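Local structure of tyrosinase (Burkholderia thailandensis, 5ZRD) at residues A[5-17]-A[392-404]. The protein is a dicopper tyrosinase that oxidises phenols to catechols and probably onward to quinones, and supports efficient catechol production at acidic pH. Sequence-based numbering, arbitrary orientation.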
loop_
_atom_site.group_PDB
_atom_site.type_symbol
_atom_site.label_atom_id
_atom_site.label_comp_id
_atom_site.label_asym_id
_atom_site.label_seq_id
_atom_site.Cartn_x
_atom_site.Cartn_y
_atom_site.Cartn_z
ATOM N N VAL A 5 49.973 14.501 6.873
ATOM C CA VAL A 5 51.127 14.377 7.821
ATOM C C VAL A 5 52.236 13.609 7.077
ATOM O O VAL A 5 53.292 14.188 6.782
ATOM C CB VAL A 5 50.753 13.709 9.172
ATOM C CG1 VAL A 5 51.401 14.433 10.350
ATOM C CG2 VAL A 5 49.245 13.588 9.413
ATOM N N ASN A 6 51.981 12.330 6.732
ATOM C CA ASN A 6 52.959 11.469 5.985
ATOM C C ASN A 6 52.886 11.755 4.476
ATOM O O ASN A 6 51.841 12.187 3.951
ATOM C CB ASN A 6 52.723 9.968 6.199
ATOM C CG ASN A 6 52.557 9.596 7.657
ATOM O OD1 ASN A 6 51.446 9.305 8.100
ATOM N ND2 ASN A 6 53.643 9.644 8.415
ATOM N N ALA A 7 53.994 11.481 3.786
ATOM C CA ALA A 7 54.091 11.709 2.348
ATOM C C ALA A 7 53.023 10.885 1.610
ATOM O O ALA A 7 52.906 9.674 1.816
ATOM C CB ALA A 7 55.472 11.369 1.852
ATOM N N PRO A 8 52.240 11.542 0.733
ATOM C CA PRO A 8 51.136 10.820 0.062
ATOM C C PRO A 8 51.621 9.665 -0.831
ATOM O O PRO A 8 52.601 9.835 -1.550
ATOM C CB PRO A 8 50.435 11.878 -0.819
ATOM C CG PRO A 8 51.121 13.192 -0.488
ATOM C CD PRO A 8 52.487 12.823 0.050
ATOM N N ARG A 9 50.939 8.518 -0.803
ATOM C CA ARG A 9 51.006 7.564 -1.948
ATOM C C ARG A 9 50.600 8.258 -3.253
ATOM O O ARG A 9 49.729 9.138 -3.259
ATOM C CB ARG A 9 50.007 6.418 -1.810
ATOM C CG ARG A 9 50.258 5.470 -0.650
ATOM C CD ARG A 9 49.386 4.247 -0.839
ATOM N NE ARG A 9 48.041 4.557 -0.396
ATOM C CZ ARG A 9 47.023 4.873 -1.195
ATOM N NH1 ARG A 9 47.141 4.815 -2.520
ATOM N NH2 ARG A 9 45.883 5.226 -0.637
ATOM N N VAL A 10 51.196 7.834 -4.348
ATOM C CA VAL A 10 50.992 8.459 -5.627
ATOM C C VAL A 10 50.202 7.516 -6.544
ATOM O O VAL A 10 50.754 6.566 -7.051
ATOM C CB VAL A 10 52.334 8.844 -6.276
ATOM C CG1 VAL A 10 52.116 9.639 -7.558
ATOM C CG2 VAL A 10 53.207 9.629 -5.302
ATOM N N ARG A 11 48.919 7.848 -6.763
ATOM C CA ARG A 11 48.087 7.254 -7.823
ATOM C C ARG A 11 48.658 7.684 -9.165
ATOM O O ARG A 11 48.775 8.876 -9.387
ATOM C CB ARG A 11 46.622 7.686 -7.709
ATOM C CG ARG A 11 45.865 6.928 -6.631
ATOM C CD ARG A 11 44.387 7.192 -6.579
ATOM N NE ARG A 11 43.782 6.562 -5.414
ATOM C CZ ARG A 11 42.499 6.726 -5.076
ATOM N NH1 ARG A 11 41.720 7.516 -5.804
ATOM N NH2 ARG A 11 42.002 6.127 -4.006
ATOM N N ARG A 12 48.992 6.717 -10.028
ATOM C CA ARG A 12 49.661 7.012 -11.290
ATOM C C ARG A 12 48.802 6.583 -12.500
ATOM O O ARG A 12 47.820 5.809 -12.405
ATOM C CB ARG A 12 51.029 6.324 -11.344
ATOM C CG ARG A 12 52.049 6.878 -10.361
ATOM C CD ARG A 12 53.473 6.440 -10.679
ATOM N NE ARG A 12 54.440 6.996 -9.734
ATOM C CZ ARG A 12 54.759 8.296 -9.618
ATOM N NH1 ARG A 12 54.393 9.171 -10.550
ATOM N NH2 ARG A 12 55.432 8.712 -8.551
ATOM N N SER A 13 49.167 7.135 -13.641
ATOM C CA SER A 13 48.498 6.820 -14.893
ATOM C C SER A 13 48.743 5.350 -15.266
ATOM O O SER A 13 49.893 4.913 -15.303
ATOM C CB SER A 13 48.964 7.731 -15.995
ATOM O OG SER A 13 48.631 7.194 -17.265
ATOM N N VAL A 14 47.662 4.624 -15.580
ATOM C CA VAL A 14 47.736 3.217 -15.950
ATOM C C VAL A 14 48.615 3.068 -17.195
ATOM O O VAL A 14 49.358 2.098 -17.332
ATOM C CB VAL A 14 46.340 2.587 -16.147
ATOM C CG1 VAL A 14 45.918 2.530 -17.603
ATOM C CG2 VAL A 14 46.294 1.183 -15.565
ATOM N N ARG A 15 48.533 4.026 -18.087
ATOM C CA ARG A 15 49.312 3.967 -19.282
ATOM C C ARG A 15 50.799 4.018 -18.916
ATOM O O ARG A 15 51.619 3.322 -19.547
ATOM C CB ARG A 15 48.954 5.116 -20.217
ATOM C CG ARG A 15 49.959 5.343 -21.332
ATOM C CD ARG A 15 49.990 4.189 -22.300
ATOM N NE ARG A 15 50.776 4.536 -23.469
ATOM C CZ ARG A 15 51.419 3.655 -24.224
ATOM N NH1 ARG A 15 52.355 4.077 -25.055
ATOM N NH2 ARG A 15 51.149 2.367 -24.127
ATOM N N ASP A 16 51.138 4.844 -17.924
ATOM C CA ASP A 16 52.516 4.957 -17.471
ATOM C C ASP A 16 52.993 3.626 -16.848
ATOM O O ASP A 16 54.163 3.275 -17.025
ATOM C CB ASP A 16 52.658 6.146 -16.483
ATOM C CG ASP A 16 54.070 6.318 -15.933
ATOM O OD1 ASP A 16 54.976 6.518 -16.760
ATOM O OD2 ASP A 16 54.251 6.272 -14.685
ATOM N N LEU A 17 52.116 2.910 -16.119
ATOM C CA LEU A 17 52.495 1.637 -15.495
ATOM C C LEU A 17 52.766 0.577 -16.577
ATOM O O LEU A 17 53.586 -0.318 -16.378
ATOM C CB LEU A 17 51.394 1.181 -14.535
ATOM C CG LEU A 17 51.124 2.087 -13.325
ATOM C CD1 LEU A 17 50.315 1.369 -12.258
ATOM C CD2 LEU A 17 52.409 2.612 -12.699
ATOM N N ILE A 392 42.588 15.035 -0.425
ATOM C CA ILE A 392 43.010 13.645 -0.527
ATOM C C ILE A 392 44.386 13.435 0.154
ATOM O O ILE A 392 44.631 12.335 0.618
ATOM C CB ILE A 392 43.028 13.142 -1.989
ATOM C CG1 ILE A 392 43.976 13.951 -2.862
ATOM C CG2 ILE A 392 41.626 13.090 -2.573
ATOM C CD1 ILE A 392 44.173 13.374 -4.245
ATOM N N GLU A 393 45.288 14.426 0.170
ATOM C CA GLU A 393 46.656 14.257 0.733
ATOM C C GLU A 393 46.571 14.261 2.274
ATOM O O GLU A 393 46.957 13.289 2.920
ATOM C CB GLU A 393 47.592 15.340 0.196
ATOM C CG GLU A 393 47.782 15.296 -1.309
ATOM C CD GLU A 393 48.531 16.470 -1.951
ATOM O OE1 GLU A 393 48.589 17.559 -1.324
ATOM O OE2 GLU A 393 49.046 16.311 -3.101
ATOM N N ARG A 394 45.920 15.259 2.857
ATOM C CA ARG A 394 45.865 15.413 4.332
ATOM C C ARG A 394 44.880 14.440 4.966
ATOM O O ARG A 394 45.106 14.052 6.091
ATOM C CB ARG A 394 45.477 16.832 4.765
ATOM C CG ARG A 394 46.363 17.915 4.162
ATOM C CD ARG A 394 45.997 19.328 4.597
ATOM N NE ARG A 394 46.921 20.277 3.982
ATOM C CZ ARG A 394 48.200 20.487 4.350
ATOM N NH1 ARG A 394 48.617 20.146 5.568
ATOM N NH2 ARG A 394 49.045 21.046 3.483
ATOM N N GLN A 395 43.773 14.079 4.322
ATOM C CA GLN A 395 42.794 13.235 5.030
ATOM C C GLN A 395 42.865 11.761 4.574
ATOM O O GLN A 395 42.465 10.877 5.341
ATOM C CB GLN A 395 41.387 13.806 4.869
ATOM C CG GLN A 395 41.177 15.177 5.501
ATOM C CD GLN A 395 39.852 15.779 5.075
ATOM O OE1 GLN A 395 39.691 16.249 3.948
ATOM N NE2 GLN A 395 38.875 15.762 5.962
ATOM N N LEU A 396 43.312 11.453 3.355
ATOM C CA LEU A 396 43.210 10.060 2.832
ATOM C C LEU A 396 44.601 9.487 2.483
ATOM O O LEU A 396 44.723 8.309 2.164
ATOM C CB LEU A 396 42.293 10.031 1.597
ATOM C CG LEU A 396 40.825 10.418 1.803
ATOM C CD1 LEU A 396 40.058 10.268 0.504
ATOM C CD2 LEU A 396 40.143 9.593 2.885
ATOM N N GLY A 397 45.649 10.298 2.515
ATOM C CA GLY A 397 47.006 9.774 2.437
ATOM C C GLY A 397 47.457 9.508 1.005
ATOM O O GLY A 397 48.380 8.717 0.817
ATOM N N PHE A 398 46.858 10.153 -0.015
ATOM C CA PHE A 398 47.312 9.923 -1.411
ATOM C C PHE A 398 47.156 11.196 -2.258
ATOM O O PHE A 398 46.483 12.150 -1.889
ATOM C CB PHE A 398 46.553 8.738 -2.013
ATOM C CG PHE A 398 45.155 9.042 -2.485
ATOM C CD1 PHE A 398 44.931 9.555 -3.762
ATOM C CD2 PHE A 398 44.068 8.822 -1.669
ATOM C CE1 PHE A 398 43.647 9.848 -4.202
ATOM C CE2 PHE A 398 42.781 9.086 -2.127
ATOM C CZ PHE A 398 42.575 9.638 -3.370
ATOM N N THR A 399 47.807 11.164 -3.397
ATOM C CA THR A 399 47.800 12.234 -4.341
ATOM C C THR A 399 47.797 11.635 -5.754
ATOM O O THR A 399 47.925 10.410 -5.934
ATOM C CB THR A 399 49.031 13.118 -4.160
ATOM O OG1 THR A 399 48.789 14.378 -4.799
ATOM C CG2 THR A 399 50.285 12.466 -4.712
ATOM N N TYR A 400 47.659 12.504 -6.741
ATOM C CA TYR A 400 47.605 12.110 -8.137
ATOM C C TYR A 400 48.953 12.486 -8.717
ATOM O O TYR A 400 49.420 13.574 -8.510
ATOM C CB TYR A 400 46.403 12.718 -8.892
ATOM C CG TYR A 400 45.121 11.979 -8.585
ATOM C CD1 TYR A 400 44.879 10.732 -9.133
ATOM C CD2 TYR A 400 44.215 12.444 -7.647
ATOM C CE1 TYR A 400 43.745 9.995 -8.816
ATOM C CE2 TYR A 400 43.093 11.713 -7.291
ATOM C CZ TYR A 400 42.846 10.489 -7.893
ATOM O OH TYR A 400 41.770 9.730 -7.551
ATOM N N GLY A 401 49.572 11.534 -9.381
ATOM C CA GLY A 401 50.723 11.848 -10.151
ATOM C C GLY A 401 50.349 12.787 -11.272
ATOM O O GLY A 401 49.235 13.226 -11.351
ATOM N N PRO A 402 51.302 13.086 -12.126
ATOM C CA PRO A 402 51.078 13.954 -13.250
ATOM C C PRO A 402 50.232 13.291 -14.345
ATOM O O PRO A 402 50.403 12.104 -14.633
ATOM C CB PRO A 402 52.496 14.240 -13.792
ATOM C CG PRO A 402 53.290 13.009 -13.367
ATOM C CD PRO A 402 52.704 12.646 -12.020
ATOM N N GLY A 403 49.359 14.077 -14.965
ATOM C CA GLY A 403 48.641 13.637 -16.147
ATOM C C GLY A 403 48.001 14.789 -16.889
ATOM O O GLY A 403 48.134 15.947 -16.501
ATOM N N SER A 404 47.281 14.448 -17.946
ATOM C CA SER A 404 46.704 15.424 -18.858
ATOM C C SER A 404 45.844 16.449 -18.092
ATOM O O SER A 404 45.150 16.123 -17.116
ATOM C CB SER A 404 45.912 14.715 -19.962
ATOM O OG SER A 404 44.708 14.125 -19.487
HETATM O O HOH W 1 45.515 5.681 2.174
#
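R11 lays its guanidinium flat on the ring of F398, its CZ 3.6 Å from the ring centroid and the two planes 17° apart: a stacked cation-pi pair. Arginine suits this place because its flat cation can cover an aromatic face while its N-H groups still bond outward at the rim. One of them, NH1, reaches Y400 OH at 2.8 Å, slightly out of the guanidinium plane. The chain of R11 runs extended from CG to NE (chi3 -173°), which carries it along the Y400 ring, with R11 CD 3.6 Å from Y400 CE1; that ring stands steeply, 79°, to the guanidinium. The opposite face of F398 receives CB of I392. The rim of one face of the R9 guanidinium lies over F398 CB, and a water bridges R9 NH2 to L396 O.

R9, R11, F398 and Y400 share one face of a two-stranded parallel sheet, 9-11 beside 398-400. Its ladder begins with R9 N to G397 O, continues with T399 N to R9 O (2.8 Å) and R11 N to T399 O, and is prolonged by a straight bond from G401 N to R11 O. The other face carries V10 and T399, and P8, just before the strand, packs its CB against T399 CB (3.8 Å). Threonine serves doubly: its methyl packs by P8 while OG1 donates to E393 OE2 at 2.6 Å. G397, lacking a side chain, easily takes the positive phi that turns helix 392-396 into the strand.

Outward, E102 on helix 90-108 forms salt bridges with R9 and R11, S113 also bonds R9, and D324 on helix 315-334 bonds Y400 OH. Through these side chains the strand pair is tied to two helices that supply copper ligands, H94 and H320. E102 would offset the charge of both arginines, and Y400 OH, accepting from R11, can give its proton to D324, probably relaying between cation and carboxylate.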